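Local coordinates for 3-keto-5-aminohexanoate cleavage protein (Burkholderia xenovorans LB400, PDB 3E02), which probably cleaves 3-keto-5-aminohexanoate or a related beta-keto acid, using a bound zinc ion within a TIM barrel, at residues Y174-G177 with H178-L182; T219-D222 with R223-Q227. One frame throughout, in Å; residues are numbered along the deposited sequence.

In the fold
Both contacts are local, one at the start of helix 176-187 and one at the end of helix 211-225, on the outside of one TIM barrel, where the two helices flank the shared strand 195-201. Contact 1 is buried and close to the zinc site. Contact 2 is only partly buried and away from that site. Their apolar faces meet: Leu179 packs against Ile220 and Leu224, and Tyr180 against Ile220. At the helix start the chemistry centres on aromatic rings and the carboxylate of Asp175. At the helix end it is regular backbone bonding, a charged arginine and a terminating glycine. Both contacts touch the second subunit.

Contact 1: Y174-G177 with H178-L182; sequences YDVG and HLYNL. With EDO (1,2-ethanediol), chain D.
Asn181 N bonds to Gly177 O at 2.9 Å with an N-H...O angle of 155°, an i to i+4 bond in the first turn of helix 176-187. With Asn181 CG beside the backbone N (chi1 -65°), the amide lies by the previous turn, OD1 3.1 Å from Gly177 O, two acceptors that do not bond, while ND2 turns to Met114 O. Two residues before Gly177, Asp175 O accepts His178 N in an i to i+3 bond. The carboxylate of Asp175 leads away from the helix; OD1 accepts the next amide, Val176 N, at 2.9 Å on its anti side, and OD2 accepts Gly177 N of the second subunit, an exchange that both copies make.

The His178 ring lies back along Tyr174 and Asp175. Asp175 N sits 4.0 Å above one face of it, toward the rim, and this buried N-H has no partner in the model. The ring meets Tyr174 rim to rim, the planes turned 69° apart, with His178 CE1 3.7 Å from Tyr174 CB. Tyr174 OH bonds to Asn113 and, weakly, to an ethanediol; its side chain is about 6 Å from the zinc ion. On another side, Val176 CG1, anti to its backbone N, touches Tyr180 CE2 at 3.8 Å in the plane of that ring, whose OH bonds to Asp210 of the second subunit.

Tyr174 and Asp175 link strand 168-173 to the helix, the strand-to-helix junction of a beta-alpha-beta unit of the barrel, with Leu179 between strands 168-173 and 195-201 and helix 211-225.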
loop_
_atom_site.group_PDB
_atom_site.type_symbol
_atom_site.label_atom_id
_atom_site.label_comp_id
_atom_site.label_asym_id
_atom_site.label_seq_id
_atom_site.Cartn_x
_atom_site.Cartn_y
_atom_site.Cartn_z
ATOM N N TYR A 174 -15.312 -9.971 4.251
ATOM C CA TYR A 174 -14.387 -10.335 5.338
ATOM C C TYR A 174 -12.931 -10.472 4.899
ATOM O O TYR A 174 -12.073 -10.730 5.728
ATOM C CB TYR A 174 -14.791 -11.675 5.965
ATOM C CG TYR A 174 -16.136 -11.683 6.613
ATOM C CD1 TYR A 174 -17.294 -11.805 5.845
ATOM C CD2 TYR A 174 -16.273 -11.598 8.003
ATOM C CE1 TYR A 174 -18.555 -11.808 6.423
ATOM C CE2 TYR A 174 -17.554 -11.615 8.604
ATOM C CZ TYR A 174 -18.682 -11.729 7.794
ATOM O OH TYR A 174 -19.947 -11.759 8.327
ATOM N N ASP A 175 -12.667 -10.388 3.603
ATOM C CA ASP A 175 -11.305 -10.505 3.094
ATOM C C ASP A 175 -11.260 -9.951 1.674
ATOM O O ASP A 175 -12.301 -9.718 1.062
ATOM C CB ASP A 175 -10.852 -11.981 3.141
ATOM C CG ASP A 175 -9.360 -12.140 3.388
ATOM O OD1 ASP A 175 -8.568 -11.185 3.192
ATOM O OD2 ASP A 175 -8.965 -13.261 3.730
ATOM N N VAL A 176 -10.056 -9.774 1.145
ATOM C CA VAL A 176 -9.871 -9.171 -0.186
ATOM C C VAL A 176 -10.559 -9.993 -1.288
ATOM O O VAL A 176 -11.163 -9.416 -2.193
ATOM C CB VAL A 176 -8.376 -8.961 -0.518
ATOM C CG1 VAL A 176 -8.210 -8.292 -1.892
ATOM C CG2 VAL A 176 -7.688 -8.134 0.608
ATOM N N GLY A 177 -10.515 -11.323 -1.171
ATOM C CA GLY A 177 -11.156 -12.218 -2.145
ATOM C C GLY A 177 -12.657 -11.980 -2.285
ATOM O O GLY A 177 -13.222 -12.182 -3.359
ATOM N N HIS A 178 -13.297 -11.524 -1.206
ATOM C CA HIS A 178 -14.735 -11.209 -1.223
ATOM C C HIS A 178 -15.065 -10.066 -2.183
ATOM O O HIS A 178 -16.155 -10.049 -2.752
ATOM C CB HIS A 178 -15.238 -10.908 0.180
ATOM C CG HIS A 178 -15.204 -12.092 1.099
ATOM N ND1 HIS A 178 -16.052 -12.210 2.173
ATOM C CD2 HIS A 178 -14.501 -13.250 1.049
ATOM C CE1 HIS A 178 -15.808 -13.346 2.803
ATOM N NE2 HIS A 178 -14.875 -14.001 2.135
ATOM N N LEU A 179 -14.127 -9.131 -2.361
ATOM C CA LEU A 179 -14.282 -8.026 -3.319
ATOM C C LEU A 179 -14.326 -8.581 -4.745
ATOM O O LEU A 179 -15.183 -8.196 -5.545
ATOM C CB LEU A 179 -13.148 -7.002 -3.173
ATOM C CG LEU A 179 -13.004 -6.326 -1.802
ATOM C CD1 LEU A 179 -11.727 -5.486 -1.747
ATOM C CD2 LEU A 179 -14.242 -5.496 -1.517
ATOM N N TYR A 180 -13.407 -9.500 -5.038
ATOM C CA TYR A 180 -13.355 -10.168 -6.326
ATOM C C TYR A 180 -14.587 -11.045 -6.560
ATOM O O TYR A 180 -15.082 -11.122 -7.692
ATOM C CB TYR A 180 -12.059 -10.966 -6.481
ATOM C CG TYR A 180 -10.863 -10.055 -6.589
ATOM C CD1 TYR A 180 -10.467 -9.539 -7.816
ATOM C CD2 TYR A 180 -10.133 -9.685 -5.450
ATOM C CE1 TYR A 180 -9.347 -8.670 -7.913
ATOM C CE2 TYR A 180 -9.039 -8.818 -5.533
ATOM C CZ TYR A 180 -8.640 -8.332 -6.763
ATOM O OH TYR A 180 -7.555 -7.498 -6.819
ATOM N N ASN A 181 -15.068 -11.699 -5.501
ATOM C CA ASN A 181 -16.328 -12.495 -5.567
ATOM C C ASN A 181 -17.492 -11.580 -5.957
ATOM O O ASN A 181 -18.279 -11.935 -6.828
ATOM C CB ASN A 181 -16.643 -13.188 -4.229
ATOM C CG ASN A 181 -15.620 -14.249 -3.846
ATOM O OD1 ASN A 181 -14.714 -14.575 -4.624
ATOM N ND2 ASN A 181 -15.774 -14.803 -2.636
ATOM N N LEU A 182 -17.586 -10.403 -5.330
ATOM C CA LEU A 182 -18.632 -9.424 -5.685
ATOM C C LEU A 182 -18.500 -8.945 -7.130
ATOM O O LEU A 182 -19.513 -8.852 -7.851
ATOM C CB LEU A 182 -18.627 -8.221 -4.732
ATOM C CG LEU A 182 -19.734 -7.180 -4.963
ATOM C CD1 LEU A 182 -21.149 -7.798 -4.895
ATOM C CD2 LEU A 182 -19.563 -6.115 -3.935
HETATM C C1 EDO D . -19.876 -9.624 13.650
HETATM O O1 EDO D . -18.923 -8.846 14.386
HETATM C C2 EDO D . -19.314 -9.926 12.264
HETATM O O2 EDO D . -20.073 -10.968 11.638
#

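Contact 2: T219-D222 with R223-Q227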
loop_
_atom_site.group_PDB
_atom_site.type_symbol
_atom_site.label_atom_id
_atom_site.label_comp_id
_atom_site.label_asym_id
_atom_site.label_seq_id
_atom_site.Cartn_x
_atom_site.Cartn_y
_atom_site.Cartn_z
ATOM N N THR A 219 -8.521 0.467 -1.933
ATOM C CA THR A 219 -7.771 0.542 -3.199
ATOM C C THR A 219 -8.254 -0.488 -4.220
ATOM O O THR A 219 -8.458 -0.162 -5.403
ATOM C CB THR A 219 -6.252 0.382 -2.947
ATOM O OG1 THR A 219 -5.837 1.467 -2.122
ATOM C CG2 THR A 219 -5.451 0.400 -4.226
ATOM N N ILE A 220 -8.461 -1.709 -3.748
ATOM C CA ILE A 220 -8.967 -2.796 -4.588
ATOM C C ILE A 220 -10.410 -2.534 -5.019
ATOM O O ILE A 220 -10.732 -2.706 -6.202
ATOM C CB ILE A 220 -8.815 -4.172 -3.884
ATOM C CG1 ILE A 220 -7.322 -4.500 -3.677
ATOM C CG2 ILE A 220 -9.502 -5.277 -4.680
ATOM C CD1 ILE A 220 -6.441 -4.489 -4.953
ATOM N N ALA A 221 -11.260 -2.101 -4.082
ATOM C CA ALA A 221 -12.670 -1.758 -4.387
ATOM C C ALA A 221 -12.743 -0.627 -5.420
ATOM O O ALA A 221 -13.573 -0.681 -6.332
ATOM C CB ALA A 221 -13.437 -1.387 -3.130
ATOM N N ASP A 222 -11.870 0.375 -5.296
ATOM C CA ASP A 222 -11.798 1.450 -6.306
ATOM C C ASP A 222 -11.434 0.902 -7.681
ATOM O O ASP A 222 -12.012 1.322 -8.683
ATOM C CB ASP A 222 -10.799 2.543 -5.931
ATOM C CG ASP A 222 -11.279 3.451 -4.801
ATOM O OD1 ASP A 222 -12.459 3.425 -4.430
ATOM O OD2 ASP A 222 -10.442 4.213 -4.279
ATOM N N ARG A 223 -10.491 -0.030 -7.727
ATOM C CA ARG A 223 -10.081 -0.665 -8.980
ATOM C C ARG A 223 -11.200 -1.494 -9.603
ATOM O O ARG A 223 -11.400 -1.435 -10.808
ATOM C CB ARG A 223 -8.839 -1.534 -8.763
ATOM C CG ARG A 223 -8.488 -2.464 -9.920
ATOM C CD ARG A 223 -7.053 -2.922 -9.852
ATOM N NE ARG A 223 -6.152 -1.782 -10.043
ATOM C CZ ARG A 223 -4.836 -1.856 -10.234
ATOM N NH1 ARG A 223 -4.193 -3.034 -10.296
ATOM N NH2 ARG A 223 -4.155 -0.714 -10.398
ATOM N N LEU A 224 -11.904 -2.266 -8.782
ATOM C CA LEU A 224 -12.992 -3.129 -9.258
ATOM C C LEU A 224 -14.315 -2.404 -9.560
ATOM O O LEU A 224 -14.996 -2.772 -10.512
ATOM C CB LEU A 224 -13.255 -4.245 -8.230
ATOM C CG LEU A 224 -12.125 -5.255 -7.998
ATOM C CD1 LEU A 224 -12.396 -6.185 -6.774
ATOM C CD2 LEU A 224 -11.879 -6.081 -9.245
ATOM N N PHE A 225 -14.675 -1.412 -8.744
ATOM C CA PHE A 225 -16.000 -0.735 -8.799
ATOM C C PHE A 225 -16.026 0.778 -9.008
ATOM O O PHE A 225 -17.122 1.347 -9.137
ATOM C CB PHE A 225 -16.750 -1.008 -7.489
ATOM C CG PHE A 225 -16.712 -2.441 -7.065
ATOM C CD1 PHE A 225 -17.372 -3.412 -7.811
ATOM C CD2 PHE A 225 -16.021 -2.829 -5.918
ATOM C CE1 PHE A 225 -17.331 -4.743 -7.440
ATOM C CE2 PHE A 225 -15.982 -4.164 -5.538
ATOM C CZ PHE A 225 -16.635 -5.121 -6.301
ATOM N N GLY A 226 -14.868 1.432 -9.010
ATOM C CA GLY A 226 -14.774 2.891 -9.234
ATOM C C GLY A 226 -15.710 3.721 -8.359
ATOM O O GLY A 226 -15.672 3.623 -7.127
ATOM N N GLN A 227 -16.598 4.473 -9.005
ATOM C CA GLN A 227 -17.563 5.360 -8.320
ATOM C C GLN A 227 -18.939 4.724 -8.010
ATOM O O GLN A 227 -19.857 5.419 -7.535
ATOM C CB GLN A 227 -17.711 6.659 -9.133
ATOM C CG GLN A 227 -16.423 7.481 -9.175
ATOM C CD GLN A 227 -16.022 8.012 -7.790
ATOM O OE1 GLN A 227 -14.975 7.631 -7.238
ATOM N NE2 GLN A 227 -16.883 8.847 -7.202
#
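Arg223 N bonds to Thr219 O at 3.1 Å, and its CB lies 3.4 Å from Ile220 O. With CG anti to the backbone N (chi1 168°) the side chain extends away from this turn, then bends at chi3, and NH1 forms a salt bridge with Glu212 of the second subunit. Arg223 also packs on Asp222 of the third subunit, placing this flank of the helix where several chains meet.

Leu224 continues the turn, its N bonding to Ile220 O at 2.9 Å. Its side chain runs alongside that of Ile220, pointing the same way, and Leu224 CD1 touches Ile220 CG2 at 3.7 Å.

Phe225 N donates to Ala221 O at 2.8 Å. That same oxygen lies obliquely to the ring, 3.3 Å from Phe225 CD2, while Leu224 CB sits over the centre of one ring face. The buried ring packs on Leu197 of strand 195-201 and Val186 of helix 176-187.

Gly226 N still reaches Asp222 O at 2.9 Å, but its phi of 50° takes the chain out of the helix. Asp222 OD1, gripped by Tyr229 OH and Met2 N, links the last turn to strand 229-235 and to Met2, the first modelled residue.

Gly226, with positive phi, is the kind of residue that commonly ends a helix; here it leads into strand 229-235, completing the beta-alpha-beta unit 195-201, 211-225, 229-235 of the TIM barrel.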